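Local structure of DUF2666 domain-containing protein (Pyrococcus furiosus, 3V68) at residues A[9-13]-A[14-18]; A[108-111]-A[112-116]; A[124-127]-A[128-132]; A[228-232]-A[233-237]. The protein is of unknown function but belongs to the DUF2666 family and probably binds double-stranded DNA. All coordinates share one frame; numbering follows the deposited sequence. Where two conformers were deposited one is given.

In the fold
Interactions 1 and 3 lie together on the sheet side of the chain, their centres about 8 Å apart, while interactions 2 and 4 meet each other among the helices. Interaction 1 is a partly buried hairpin end held mainly by backbone bonds; interaction 3 is a surface loop that crosses beside its outer strand, with K127 N bonded to G18 O, and has no hydrogen bond across its own segments. Interactions 2 and 4 each take a chain off a helix end through a leucine carbonyl that accepts two backbone hydrogen bonds (L110 O, L230 O). Interaction 4 is the more buried. The aliphatic side chains of interactions 2 and 4 pack together, I116 on V237 and L230, and L110 on L230.

Interaction 1. Residues A[9-13]-A[14-18]; sequences TAKHE and EWIVG
H12 N donates to W15 O over 2.8 Å, lying in the carbonyl plane with an N-H...O angle of 161°, closing the tight end of a beta hairpin. The return bond, W15 N to H12 O at 3.0 Å, comes in from above the carbonyl plane and is more bent. Between them runs a type II' turn whose corners are E13, with positive phi (53°), and E14; the exposed glutamates suit solvent, though positive phi is less favourable for E13 than for glycine. A10 and V17 form the next hydrogen-bonded pair, A10 N meeting V17 O at 3.0 Å, while K11 and I16 make the intervening non-hydrogen-bonded pair, their side chains lying side by side.

On the face carrying A10, H12, W15 and V17, the indole is folded back along the hairpin: with CG anti to the backbone N (chi1 -180°), its six-membered ring lies over A10. The methyl A10 CB sits 3.6 Å from W15 CH2, making a CH-pi contact over the ring face, and alanine is small enough to fit beneath it. With a serine at W15, A10 CB would probably lose its cover and K43 its cation-pi partner.

H12 ND1 is bonded to Y47 OH, and K11 NZ bridges to D135. Strand 5-12 is flanked by strand 15-20 at the sheet's outer side and by strand 136-143, onto which T9, A10, K11 and W15 pack.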
loop_
_atom_site.group_PDB
_atom_site.type_symbol
_atom_site.label_atom_id
_atom_site.label_comp_id
_atom_site.label_asym_id
_atom_site.label_seq_id
_atom_site.Cartn_x
_atom_site.Cartn_y
_atom_site.Cartn_z
ATOM N N THR A 9 -11.214 -6.384 11.084
ATOM C CA THR A 9 -12.106 -7.374 10.482
ATOM C C THR A 9 -12.643 -6.841 9.165
ATOM O O THR A 9 -12.767 -5.628 8.977
ATOM C CB THR A 9 -13.294 -7.809 11.399
ATOM O OG1 THR A 9 -14.196 -6.716 11.605
ATOM C CG2 THR A 9 -12.807 -8.330 12.751
ATOM N N ALA A 10 -12.937 -7.757 8.251
ATOM C CA ALA A 10 -13.546 -7.416 6.977
ATOM C C ALA A 10 -14.553 -8.493 6.627
ATOM O O ALA A 10 -14.313 -9.677 6.861
ATOM C CB ALA A 10 -12.491 -7.300 5.886
ATOM N N LYS A 11 -15.687 -8.065 6.085
ATOM C CA LYS A 11 -16.725 -8.972 5.622
ATOM C C LYS A 11 -17.374 -8.338 4.399
ATOM O O LYS A 11 -18.033 -7.307 4.507
ATOM C CB LYS A 11 -17.755 -9.220 6.728
ATOM C CG LYS A 11 -18.942 -10.074 6.304
ATOM C CD LYS A 11 -19.867 -10.345 7.482
ATOM C CE LYS A 11 -21.141 -11.047 7.035
ATOM N NZ LYS A 11 -22.097 -10.120 6.365
ATOM N N HIS A 12 -17.146 -8.929 3.231
ATOM C CA HIS A 12 -17.754 -8.445 1.996
ATOM C C HIS A 12 -17.764 -9.547 0.956
ATOM O O HIS A 12 -16.712 -10.056 0.576
ATOM C CB HIS A 12 -17.032 -7.199 1.463
ATOM C CG HIS A 12 -17.736 -6.546 0.316
ATOM N ND1 HIS A 12 -17.070 -6.037 -0.779
ATOM C CD2 HIS A 12 -19.054 -6.339 0.083
ATOM C CE1 HIS A 12 -17.946 -5.532 -1.629
ATOM N NE2 HIS A 12 -19.157 -5.704 -1.130
ATOM N N GLU A 13 -18.965 -9.908 0.502
ATOM C CA GLU A 13 -19.167 -11.094 -0.332
ATOM C C GLU A 13 -18.544 -12.305 0.376
ATOM O O GLU A 13 -18.910 -12.610 1.514
ATOM C CB GLU A 13 -18.598 -10.898 -1.751
ATOM C CG GLU A 13 -19.003 -9.593 -2.453
ATOM C CD GLU A 13 -20.450 -9.581 -2.927
ATOM O OE1 GLU A 13 -20.927 -10.614 -3.446
ATOM O OE2 GLU A 13 -21.108 -8.527 -2.795
ATOM N N GLU A 14 -17.587 -12.963 -0.275
ATOM C CA GLU A 14 -16.940 -14.151 0.290
ATOM C C GLU A 14 -15.639 -13.860 1.052
ATOM O O GLU A 14 -15.025 -14.772 1.613
ATOM C CB GLU A 14 -16.716 -15.214 -0.792
ATOM C CG GLU A 14 -17.973 -16.005 -1.142
ATOM C CD GLU A 14 -17.718 -17.104 -2.160
ATOM O OE1 GLU A 14 -17.348 -16.785 -3.311
ATOM O OE2 GLU A 14 -17.899 -18.290 -1.808
ATOM N N TRP A 15 -15.230 -12.593 1.076
ATOM C CA TRP A 15 -14.062 -12.174 1.850
ATOM C C TRP A 15 -14.467 -11.909 3.298
ATOM O O TRP A 15 -15.145 -10.924 3.592
ATOM C CB TRP A 15 -13.406 -10.936 1.218
ATOM C CG TRP A 15 -12.181 -10.435 1.947
ATOM C CD1 TRP A 15 -11.189 -11.191 2.512
ATOM C CD2 TRP A 15 -11.810 -9.065 2.161
ATOM N NE1 TRP A 15 -10.235 -10.377 3.077
ATOM C CE2 TRP A 15 -10.592 -9.069 2.879
ATOM C CE3 TRP A 15 -12.394 -7.834 1.824
ATOM C CZ2 TRP A 15 -9.941 -7.887 3.264
ATOM C CZ3 TRP A 15 -11.750 -6.661 2.207
ATOM C CH2 TRP A 15 -10.533 -6.698 2.916
ATOM N N ILE A 16 -14.072 -12.814 4.191
ATOM C CA ILE A 16 -14.382 -12.703 5.615
ATOM C C ILE A 16 -13.153 -13.075 6.447
ATOM O O ILE A 16 -12.791 -14.253 6.557
ATOM C CB ILE A 16 -15.611 -13.578 6.029
ATOM C CG1 ILE A 16 -16.811 -13.317 5.110
ATOM C CG2 ILE A 16 -15.985 -13.306 7.480
ATOM C CD1 ILE A 16 -17.872 -14.417 5.116
ATOM N N VAL A 17 -12.504 -12.061 7.014
ATOM C CA VAL A 17 -11.292 -12.268 7.815
ATOM C C VAL A 17 -11.307 -11.410 9.076
ATOM O O VAL A 17 -12.050 -10.429 9.166
ATOM C CB VAL A 17 -9.975 -12.014 7.014
ATOM C CG1 VAL A 17 -9.850 -12.977 5.830
ATOM C CG2 VAL A 17 -9.857 -10.546 6.569
ATOM N N GLY A 18 -10.500 -11.799 10.056
ATOM C CA GLY A 18 -10.437 -11.068 11.318
ATOM C C GLY A 18 -9.187 -11.394 12.102
ATOM O O GLY A 18 -8.779 -12.556 12.191
#

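Interaction 2. Residues A[108-111]-A[112-116]; sequences EILK and NELPI
I116 packs against the flank of L110 across the bend that follows helix 91-110: I116 sends its CB back toward the helix, and its CG1 comes to 4.2 Å from L110 CB. I116 CG1 also lies 3.9 Å from K111 CA. L114 meets L110 by its methyls, CD1 to CD1 at 4.3 Å. These branched aliphatic chains suit a turn pressed against other helices, with L66 and L70 on one and L230 on another.

The backbone underneath is pinned by L110 O, which accepts twice. L114 N approaches nearly along the C=O axis (179°) at 2.9 Å, though the bond is bent at the hydrogen (137°), whereas E113 N, at 2.8 Å, stands well above the carbonyl plane. P115 then centres an inverse gamma turn, its ring restricting phi to the range this turn needs, and a weak bond from I116 N to L114 O spans it. Water 2 ties the turn back to the helix end, donating to K111 O at 2.8 Å and accepting from I116 N.

Beyond its CB, which still touches I116, K111 leads away from this apolar side. Its CG stands between the backbone N and the carbonyl carbon (chi1 64°), and the extended chain carries NZ to the syn side of E108 OE1, 3.0 Å away, in a salt bridge. Shortened to alanine here, the side chain would lose its ammonium group, and the E108 carboxylate would probably be left without this partner and freer to swing. E113 pairs through OE2 with K69.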
loop_
_atom_site.group_PDB
_atom_site.type_symbol
_atom_site.label_atom_id
_atom_site.label_comp_id
_atom_site.label_asym_id
_atom_site.label_seq_id
_atom_site.Cartn_x
_atom_site.Cartn_y
_atom_site.Cartn_z
ATOM N N GLU A 108 2.597 -4.743 -7.515
ATOM C CA GLU A 108 2.493 -6.100 -8.046
ATOM C C GLU A 108 3.733 -6.509 -8.837
ATOM O O GLU A 108 4.182 -7.654 -8.742
ATOM C CB GLU A 108 1.210 -6.276 -8.865
ATOM C CG GLU A 108 -0.074 -6.169 -8.033
ATOM C CD GLU A 108 -0.063 -7.042 -6.779
ATOM O OE1 GLU A 108 0.028 -8.282 -6.913
ATOM O OE2 GLU A 108 -0.155 -6.488 -5.662
ATOM N N ILE A 109 4.302 -5.566 -9.584
ATOM C CA ILE A 109 5.503 -5.846 -10.383
ATOM C C ILE A 109 6.744 -6.050 -9.509
ATOM O O ILE A 109 7.602 -6.875 -9.831
ATOM C CB ILE A 109 5.765 -4.744 -11.456
ATOM C CG1 ILE A 109 4.647 -4.715 -12.517
ATOM C CG2 ILE A 109 7.142 -4.917 -12.119
ATOM C CD1 ILE A 109 4.448 -6.023 -13.305
ATOM N N LEU A 110 6.832 -5.321 -8.399
ATOM C CA LEU A 110 8.062 -5.309 -7.603
ATOM C C LEU A 110 8.073 -6.152 -6.335
ATOM O O LEU A 110 9.133 -6.353 -5.751
ATOM C CB LEU A 110 8.445 -3.870 -7.244
ATOM C CG LEU A 110 8.700 -2.902 -8.398
ATOM C CD1 LEU A 110 9.046 -1.542 -7.829
ATOM C CD2 LEU A 110 9.804 -3.404 -9.323
ATOM N N LYS A 111 6.913 -6.651 -5.907
ATOM C CA LYS A 111 6.823 -7.309 -4.594
ATOM C C LYS A 111 7.674 -8.573 -4.440
ATOM O O LYS A 111 8.047 -8.928 -3.328
ATOM C CB LYS A 111 5.370 -7.562 -4.176
ATOM C CG LYS A 111 4.602 -8.517 -5.060
ATOM C CD LYS A 111 3.202 -8.726 -4.515
ATOM C CE LYS A 111 2.523 -9.900 -5.190
ATOM N NZ LYS A 111 1.120 -10.052 -4.725
ATOM N N ASN A 112 7.980 -9.237 -5.549
ATOM C CA ASN A 112 8.887 -10.381 -5.506
ATOM C C ASN A 112 10.347 -10.016 -5.791
ATOM O O ASN A 112 11.224 -10.880 -5.719
ATOM C CB ASN A 112 8.410 -11.496 -6.446
ATOM C CG ASN A 112 7.063 -12.070 -6.039
ATOM O OD1 ASN A 112 6.809 -12.331 -4.862
ATOM N ND2 ASN A 112 6.196 -12.280 -7.023
ATOM N N GLU A 113 10.596 -8.742 -6.102
ATOM C CA GLU A 113 11.946 -8.226 -6.389
ATOM C C GLU A 113 12.526 -7.446 -5.203
ATOM O O GLU A 113 13.745 -7.346 -5.045
ATOM C CB GLU A 113 11.922 -7.306 -7.617
ATOM C CG GLU A 113 11.400 -7.934 -8.914
ATOM C CD GLU A 113 12.502 -8.461 -9.819
ATOM O OE1 GLU A 113 13.671 -8.049 -9.663
ATOM O OE2 GLU A 113 12.191 -9.283 -10.704
ATOM N N LEU A 114 11.639 -6.881 -4.385
ATOM C CA LEU A 114 12.020 -5.997 -3.281
ATOM C C LEU A 114 11.158 -6.266 -2.048
ATOM O O LEU A 114 10.065 -6.822 -2.172
ATOM C CB LEU A 114 11.860 -4.533 -3.706
ATOM C CG LEU A 114 12.845 -3.927 -4.706
ATOM C CD1 LEU A 114 12.283 -2.630 -5.243
ATOM C CD2 LEU A 114 14.209 -3.693 -4.065
ATOM N N PRO A 115 11.639 -5.872 -0.849
ATOM C CA PRO A 115 10.801 -6.005 0.339
ATOM C C PRO A 115 9.720 -4.917 0.369
ATOM O O PRO A 115 9.857 -3.895 1.053
ATOM C CB PRO A 115 11.798 -5.858 1.492
ATOM C CG PRO A 115 12.875 -4.989 0.937
ATOM C CD PRO A 115 12.982 -5.353 -0.519
ATOM N N ILE A 116 8.661 -5.156 -0.398
ATOM C CA ILE A 116 7.545 -4.227 -0.544
ATOM C C ILE A 116 6.478 -4.529 0.509
ATOM O O ILE A 116 6.092 -3.655 1.293
ATOM C CB ILE A 116 6.933 -4.321 -1.970
ATOM C CG1 ILE A 116 7.970 -3.964 -3.054
ATOM C CG2 ILE A 116 5.672 -3.464 -2.084
ATOM C CD1 ILE A 116 8.698 -2.625 -2.844
HETATM O O HOH W 1 8.325 -9.124 -8.699
HETATM O O HOH W 2 7.318 -7.943 -0.863
#

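Interaction 3. Residues A[124-127]-A[128-132]; sequences EGLK and IQPRY
L126 packs on P130 in a surface contact within the long loop that joins helix 91-110 to strand 136-143, where the chain passes the outer strand of the antiparallel sheet and then crosses the sheet toward strand 136-143. The touch is apolar and local, four residues apart, with no hydrogen bond between residues 124-127 and 128-132; the loop is tied to strand 15-20 in part by backbone bonds of G125 and K127 to G18.

The two side chains cross at about a right angle. L126 turns its CG away from the carbonyl carbon, anti to it (chi1 -81°), and one methyl, CD2, reaches the proline ring: 3.6 Å to P130 CD and 3.9 Å to P130 CG. A rigid ring suits this spot because it offers carbon to the leucine and fixes the extended course of the chain. Beneath them, I16 of strand 15-20 is touched by both L126 and P130.

K127 and I128 mark the corner. K127 extends outward until its last bond, where the chain bends, and NZ is bonded to N20 OD1. I128, with CG1 between the backbone N and the carbonyl carbon (chi1 55°), fills the place against E7, T9 and N20 with a bulky apolar side chain. R131, beyond the contact, forms a salt bridge with E7. The carbonyl oxygen of I128 is buried without a polar partner, and L126 CD2 lies 3.3 Å from I128 O.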
loop_
_atom_site.group_PDB
_atom_site.type_symbol
_atom_site.label_atom_id
_atom_site.label_comp_id
_atom_site.label_asym_id
_atom_site.label_seq_id
_atom_site.Cartn_x
_atom_site.Cartn_y
_atom_site.Cartn_z
ATOM N N GLU A 124 -5.771 -14.447 6.560
ATOM C CA GLU A 124 -6.573 -15.354 5.730
ATOM C C GLU A 124 -7.731 -15.998 6.479
ATOM O O GLU A 124 -8.650 -16.544 5.862
ATOM C CB GLU A 124 -5.684 -16.444 5.119
ATOM C CG GLU A 124 -4.584 -15.926 4.195
ATOM C CD GLU A 124 -5.096 -15.469 2.835
ATOM O OE1 GLU A 124 -6.291 -15.670 2.527
ATOM O OE2 GLU A 124 -4.290 -14.907 2.066
ATOM N N GLY A 125 -7.678 -15.943 7.807
ATOM C CA GLY A 125 -8.691 -16.586 8.633
ATOM C C GLY A 125 -9.400 -15.633 9.569
ATOM O O GLY A 125 -9.176 -14.418 9.533
ATOM N N LEU A 126 -10.258 -16.201 10.406
ATOM C CA LEU A 126 -11.020 -15.449 11.393
ATOM C C LEU A 126 -10.544 -15.782 12.803
ATOM O O LEU A 126 -11.115 -16.650 13.467
ATOM C CB LEU A 126 -12.510 -15.774 11.257
ATOM C CG LEU A 126 -13.325 -15.066 10.179
ATOM C CD1 LEU A 126 -14.629 -15.815 9.957
ATOM C CD2 LEU A 126 -13.597 -13.618 10.569
ATOM N N LYS A 127 -9.490 -15.103 13.254
ATOM C CA LYS A 127 -8.963 -15.290 14.612
ATOM C C LYS A 127 -10.035 -14.875 15.614
ATOM O O LYS A 127 -10.257 -15.545 16.626
ATOM C CB LYS A 127 -7.684 -14.470 14.811
ATOM C CG LYS A 127 -7.049 -14.563 16.203
ATOM C CD LYS A 127 -5.840 -13.637 16.295
ATOM C CE LYS A 127 -5.054 -13.822 17.585
ATOM N NZ LYS A 127 -5.742 -13.242 18.772
ATOM N N ILE A 128 -10.677 -13.751 15.314
ATOM C CA ILE A 128 -11.868 -13.300 16.006
ATOM C C ILE A 128 -12.984 -13.259 14.974
ATOM O O ILE A 128 -12.717 -13.200 13.769
ATOM C CB ILE A 128 -11.672 -11.897 16.643
ATOM C CG1 ILE A 128 -11.204 -10.874 15.595
ATOM C CG2 ILE A 128 -10.691 -11.983 17.807
ATOM C CD1 ILE A 128 -11.257 -9.427 16.052
ATOM N N GLN A 129 -14.229 -13.312 15.438
ATOM C CA GLN A 129 -15.370 -13.183 14.539
ATOM C C GLN A 129 -15.524 -11.716 14.123
ATOM O O GLN A 129 -15.027 -10.828 14.823
ATOM C CB GLN A 129 -16.649 -13.733 15.184
ATOM C CG GLN A 129 -17.175 -12.961 16.391
ATOM C CD GLN A 129 -18.613 -13.330 16.726
ATOM O OE1 GLN A 129 -18.925 -13.693 17.862
ATOM N NE2 GLN A 129 -19.493 -13.250 15.732
ATOM N N PRO A 130 -16.185 -11.455 12.976
ATOM C CA PRO A 130 -16.376 -10.068 12.545
ATOM C C PRO A 130 -17.152 -9.256 13.582
ATOM O O PRO A 130 -18.101 -9.766 14.185
ATOM C CB PRO A 130 -17.187 -10.212 11.255
ATOM C CG PRO A 130 -16.861 -11.574 10.755
ATOM C CD PRO A 130 -16.724 -12.409 11.988
ATOM N N ARG A 131 -16.742 -8.006 13.787
ATOM C CA ARG A 131 -17.345 -7.130 14.797
ATOM C C ARG A 131 -18.792 -6.737 14.457
ATOM O O ARG A 131 -19.577 -6.406 15.346
ATOM C CB ARG A 131 -16.467 -5.884 15.010
ATOM C CG ARG A 131 -16.917 -4.912 16.119
ATOM C CD ARG A 131 -17.156 -5.602 17.467
ATOM N NE ARG A 131 -15.925 -6.079 18.097
ATOM C CZ ARG A 131 -15.247 -5.416 19.032
ATOM N NH1 ARG A 131 -15.667 -4.232 19.462
ATOM N NH2 ARG A 131 -14.144 -5.943 19.544
ATOM N N TYR A 132 -19.132 -6.791 13.173
ATOM C CA TYR A 132 -20.464 -6.419 12.703
ATOM C C TYR A 132 -21.077 -7.542 11.881
ATOM O O TYR A 132 -20.370 -8.264 11.177
ATOM C CB TYR A 132 -20.397 -5.130 11.879
ATOM C CG TYR A 132 -19.789 -3.970 12.636
ATOM C CD1 TYR A 132 -20.579 -3.149 13.440
ATOM C CD2 TYR A 132 -18.420 -3.698 12.556
ATOM C CE1 TYR A 132 -20.025 -2.085 14.144
ATOM C CE2 TYR A 132 -17.857 -2.638 13.259
ATOM C CZ TYR A 132 -18.665 -1.835 14.050
ATOM O OH TYR A 132 -18.118 -0.783 14.746
#

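Interaction 4. Residues A[228-232]-A[233-237]; sequences EMLSK and LGLKV
The peptide carbonyl of L230 receives a donor on each face of its plane: L233 N from one side and L235 N from the other, both at 3.0 Å, and neither lying in the plane. The L235 bond is the straighter of the two, with an N-H...O angle of 155°. A third bond, G234 N to S231 O at 3.0 Å, stands 73° out of the plane of the S231 carbonyl. Together these bonds turn the chain off the end of helix 219-231.

The side chains close over this. L235 CB sits 3.5 Å from L230 O, and L235 CD1 lies 4.1 Å from L230 CD2, the two leucines crossing obliquely. V237 comes over L230 at about a right angle, V237 CG1 to L230 CD1 at 3.7 Å. L233 leans the other way, its CD1 3.6 Å from M229 O. Leucine suits positions 230, 233 and 235, since L70 of helix 66-73 lies against all three, while V237 packs on I116 and T106.

On the outward side the helix end is polar. S231 OG, between its own backbone N and carbonyl carbon (chi1 83°), donates to E228 O at 2.7 Å, and K232 NZ forms a salt bridge with E228 OE2, its hydrogen bond weak.

G234 has positive phi, which costs glycine less than residues with a CB. The 6-to-1 bond of L235 and 5-to-2 bond of G234, with L230 packed against L235, make this a Schellman motif, a classic way of ending an alpha helix.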
loop_
_atom_site.group_PDB
_atom_site.type_symbol
_atom_site.label_atom_id
_atom_site.label_comp_id
_atom_site.label_asym_id
_atom_site.label_seq_id
_atom_site.Cartn_x
_atom_site.Cartn_y
_atom_site.Cartn_z
ATOM N N GLU A 228 11.768 4.477 0.265
ATOM C CA GLU A 228 12.540 5.695 0.038
ATOM C C GLU A 228 13.271 5.657 -1.302
ATOM O O GLU A 228 13.259 6.643 -2.045
ATOM C CB GLU A 228 13.514 5.954 1.191
ATOM C CG GLU A 228 14.286 7.281 1.087
ATOM C CD GLU A 228 13.404 8.523 1.117
ATOM O OE1 GLU A 228 12.245 8.452 1.572
ATOM O OE2 GLU A 228 13.893 9.595 0.700
ATOM N N MET A 229 13.890 4.517 -1.615
ATOM C CA MET A 229 14.588 4.341 -2.892
ATOM C C MET A 229 13.630 4.556 -4.064
ATOM O O MET A 229 13.930 5.300 -5.001
ATOM C CB MET A 229 15.239 2.956 -2.968
ATOM C CG MET A 229 16.000 2.682 -4.264
ATOM S SD MET A 229 14.975 2.030 -5.598
ATOM C CE MET A 229 14.764 0.332 -5.081
ATOM N N LEU A 230 12.465 3.920 -3.986
ATOM C CA LEU A 230 11.430 4.065 -5.012
ATOM C C LEU A 230 10.903 5.496 -5.149
ATOM O O LEU A 230 10.617 5.944 -6.259
ATOM C CB LEU A 230 10.281 3.086 -4.764
ATOM C CG LEU A 230 10.636 1.607 -4.927
ATOM C CD1 LEU A 230 9.500 0.750 -4.420
ATOM C CD2 LEU A 230 11.014 1.240 -6.362
ATOM N N SER A 231 10.810 6.218 -4.034
ATOM C CA SER A 231 10.318 7.600 -4.061
ATOM C C SER A 231 11.202 8.514 -4.915
ATOM O O SER A 231 10.713 9.487 -5.502
ATOM C CB SER A 231 10.177 8.159 -2.641
ATOM O OG SER A 231 11.412 8.644 -2.153
ATOM N N LYS A 232 12.492 8.190 -4.997
ATOM C CA LYS A 232 13.436 8.995 -5.777
ATOM C C LYS A 232 13.191 8.860 -7.278
ATOM O O LYS A 232 13.635 9.697 -8.064
ATOM C CB LYS A 232 14.890 8.641 -5.433
ATOM C CG LYS A 232 15.279 8.853 -3.974
ATOM C CD LYS A 232 14.985 10.273 -3.487
ATOM C CE LYS A 232 15.510 10.494 -2.077
ATOM N NZ LYS A 232 14.917 11.718 -1.451
ATOM N N LEU A 233 12.498 7.790 -7.661
ATOM C CA LEU A 233 12.081 7.564 -9.044
ATOM C C LEU A 233 10.645 8.027 -9.291
ATOM O O LEU A 233 10.131 7.910 -10.408
ATOM C CB LEU A 233 12.204 6.077 -9.395
ATOM C CG LEU A 233 13.574 5.487 -9.745
ATOM C CD1 LEU A 233 14.473 5.376 -8.522
ATOM C CD2 LEU A 233 13.386 4.122 -10.386
ATOM N N GLY A 234 9.997 8.541 -8.249
ATOM C CA GLY A 234 8.596 8.956 -8.320
ATOM C C GLY A 234 7.646 7.775 -8.280
ATOM O O GLY A 234 6.501 7.869 -8.733
ATOM N N LEU A 235 8.125 6.656 -7.745
ATOM C CA LEU A 235 7.317 5.447 -7.657
ATOM C C LEU A 235 6.773 5.238 -6.254
ATOM O O LEU A 235 7.430 5.572 -5.265
ATOM C CB LEU A 235 8.135 4.225 -8.086
ATOM C CG LEU A 235 8.571 4.152 -9.555
ATOM C CD1 LEU A 235 9.537 3.000 -9.772
ATOM C CD2 LEU A 235 7.381 4.043 -10.512
ATOM N N LYS A 236 5.567 4.678 -6.178
ATOM C CA LYS A 236 4.913 4.386 -4.902
ATOM C C LYS A 236 4.424 2.954 -4.898
ATOM O O LYS A 236 4.041 2.432 -5.942
ATOM C CB LYS A 236 3.715 5.311 -4.687
ATOM C CG LYS A 236 4.058 6.775 -4.507
ATOM C CD LYS A 236 2.788 7.601 -4.462
ATOM C CE LYS A 236 3.065 9.034 -4.044
ATOM N NZ LYS A 236 1.797 9.798 -3.869
ATOM N N VAL A 237 4.411 2.335 -3.719
ATOM C CA VAL A 237 3.859 0.986 -3.564
ATOM C C VAL A 237 2.670 0.965 -2.602
ATOM O O VAL A 237 2.041 -0.082 -2.393
ATOM C CB VAL A 237 4.921 -0.053 -3.126
ATOM C CG1 VAL A 237 5.915 -0.327 -4.255
ATOM C CG2 VAL A 237 5.637 0.379 -1.837
#